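Local structure of octaprenyl Pyrophosphate Synthase (Helicobacter pylori, 3TC1) at residues F114-S117 with I123-A126. The protein probably catalyses the chain elongation of an allylic prenyl diphosphate with isopentenyl diphosphate units to give octaprenyl diphosphate. Sequence-based numbering, arbitrary orientation.
Sequences FELS and IAQA
Ile123 meets Leu116 through its CG2 branch: that methyl lies 4.0 Å from Leu116 CD1, and the two side chains cross at a slant. CG2 stands anti to the backbone N of Ile123, while the CG1 arm, beside that N (chi1 -70°), carries CD1 away from Leu116. Ile123 also packs on Ile176 and Leu177 of helix 152-177 and on Leu62 of helix 53-80.

Ala124 takes the larger share. Its CA is 5.8 Å from Leu116 CA, the nearest CA pair of the two segments, close enough for the leucine to press on main chain as well as on a methyl. Leu116 CG sits 3.7 Å from Ala124 CA and 4.0 Å from Ala124 CB, and both leucine methyls, CD1 and CD2, face that CA, each at 3.9 Å. An anti chi1 (-180°) extends the leucine fork toward helix 121-144. No hydrogen bond joins the two segments; the side-chain contacts are van der Waals, and Leu116 CD2 also lies 3.8 Å from Ala124 O. That carbonyl oxygen has a weak hydrogen bond to Ser117 OG of the second subunit.

On the Leu116 side, Ser117 OG donates to Phe114 O at 2.6 Å, linking Ser117 back to the carbonyl three residues earlier. This is a buried junction between consecutive helices, 92-116 and 121-144, joined by a short connection beside the dimer interface of the all-alpha polyprenyl synthetase fold.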
ATOM      1  N   PHE B 114      -7.465  -6.870  -6.017  1.00 18.39           N
ATOM      2  CA  PHE B 114      -8.785  -6.939  -6.619  1.00 19.14           C
ATOM      3  C   PHE B 114      -8.843  -8.162  -7.524  1.00 19.48           C
ATOM      4  O   PHE B 114      -9.790  -8.944  -7.468  1.00 20.38           O
ATOM      5  CB  PHE B 114      -9.074  -5.677  -7.431  1.00 19.72           C
ATOM      6  CG  PHE B 114     -10.398  -5.715  -8.148  1.00 24.31           C
ATOM      7  CD1 PHE B 114     -11.585  -5.504  -7.455  1.00 22.85           C
ATOM      8  CD2 PHE B 114     -10.459  -6.013  -9.508  1.00 25.42           C
ATOM      9  CE1 PHE B 114     -12.816  -5.593  -8.106  1.00 24.97           C
ATOM     10  CE2 PHE B 114     -11.686  -6.105 -10.168  1.00 25.93           C
ATOM     11  CZ  PHE B 114     -12.866  -5.896  -9.467  1.00 23.96           C
ATOM     12  N   GLU B 115      -7.819  -8.324  -8.354  1.00 17.85           N
ATOM     13  CA  GLU B 115      -7.758  -9.456  -9.262  1.00 17.05           C
ATOM     14  C   GLU B 115      -7.519 -10.750  -8.480  1.00 17.06           C
ATOM     15  O   GLU B 115      -8.032 -11.814  -8.840  1.00 18.38           O
ATOM     16  CB  GLU B 115      -6.641  -9.242 -10.288  1.00 17.24           C
ATOM     17  CG  GLU B 115      -6.841  -8.037 -11.202  1.00 19.43           C
ATOM     18  CD  GLU B 115      -8.162  -8.071 -11.956  1.00 20.97           C
ATOM     19  OE1 GLU B 115      -8.662  -9.177 -12.242  1.00 20.70           O
ATOM     20  OE2 GLU B 115      -8.694  -6.988 -12.279  1.00 21.91           O
ATOM     21  N   LEU B 116      -6.751 -10.646  -7.399  1.00 13.97           N
ATOM     22  CA  LEU B 116      -6.425 -11.797  -6.556  1.00 17.13           C
ATOM     23  C   LEU B 116      -7.662 -12.496  -5.981  1.00 18.02           C
ATOM     24  O   LEU B 116      -7.692 -13.726  -5.849  1.00 19.04           O
ATOM     25  CB  LEU B 116      -5.502 -11.357  -5.409  1.00 17.60           C
ATOM     26  CG  LEU B 116      -5.042 -12.430  -4.414  1.00 18.27           C
ATOM     27  CD1 LEU B 116      -4.299 -13.548  -5.147  1.00 19.73           C
ATOM     28  CD2 LEU B 116      -4.132 -11.791  -3.366  1.00 17.50           C
ATOM     29  N   SER B 117      -8.683 -11.717  -5.653  1.00 24.54           N
ATOM     30  CA  SER B 117      -9.915 -12.267  -5.090  1.00 28.56           C
ATOM     31  C   SER B 117     -10.601 -13.288  -6.005  1.00 30.48           C
ATOM     32  O   SER B 117     -11.493 -14.018  -5.574  1.00 31.98           O
ATOM     33  CB  SER B 117     -10.888 -11.133  -4.781  1.00 25.77           C
ATOM     34  OG  SER B 117     -11.264 -10.467  -5.971  1.00 29.90           O
ATOM     35  N   ILE B 123      -5.230 -19.257  -2.329  1.00 24.57           N
ATOM     36  CA  ILE B 123      -4.215 -18.451  -2.985  1.00 22.96           C
ATOM     37  C   ILE B 123      -4.278 -17.011  -2.479  1.00 22.92           C
ATOM     38  O   ILE B 123      -3.246 -16.404  -2.192  1.00 24.39           O
ATOM     39  CB  ILE B 123      -4.400 -18.500  -4.525  1.00 19.85           C
ATOM     40  CG1 ILE B 123      -4.036 -19.901  -5.035  1.00 17.25           C
ATOM     41  CG2 ILE B 123      -3.547 -17.432  -5.201  1.00 18.34           C
ATOM     42  CD1 ILE B 123      -4.435 -20.164  -6.474  1.00 18.15           C
ATOM     43  N   ALA B 124      -5.486 -16.468  -2.354  1.00 19.28           N
ATOM     44  CA  ALA B 124      -5.649 -15.095  -1.879  1.00 18.55           C
ATOM     45  C   ALA B 124      -5.014 -14.902  -0.504  1.00 17.49           C
ATOM     46  O   ALA B 124      -4.396 -13.874  -0.243  1.00 17.96           O
ATOM     47  CB  ALA B 124      -7.129 -14.722  -1.824  1.00 20.28           C
ATOM     48  N   GLN B 125      -5.169 -15.887   0.374  1.00 16.89           N
ATOM     49  CA  GLN B 125      -4.597 -15.787   1.710  1.00 18.25           C
ATOM     50  C   GLN B 125      -3.084 -15.956   1.715  1.00 17.86           C
ATOM     51  O   GLN B 125      -2.389 -15.275   2.460  1.00 16.04           O
ATOM     52  CB  GLN B 125      -5.233 -16.814   2.645  1.00 27.06           C
ATOM     53  CG  GLN B 125      -6.685 -16.515   2.973  1.00 30.80           C
ATOM     54  CD  GLN B 125      -7.203 -17.334   4.136  1.00 35.80           C
ATOM     55  OE1 GLN B 125      -8.381 -17.261   4.480  1.00 40.85           O
ATOM     56  NE2 GLN B 125      -6.325 -18.114   4.751  1.00 37.57           N
ATOM     57  N   ALA B 126      -2.571 -16.863   0.888  1.00 20.26           N
ATOM     58  CA  ALA B 126      -1.130 -17.082   0.832  1.00 20.84           C
ATOM     59  C   ALA B 126      -0.418 -15.813   0.380  1.00 20.30           C
ATOM     60  O   ALA B 126       0.557 -15.380   0.999  1.00 20.08           O
ATOM     61  CB  ALA B 126      -0.805 -18.235  -0.110  1.00 20.68           C
TER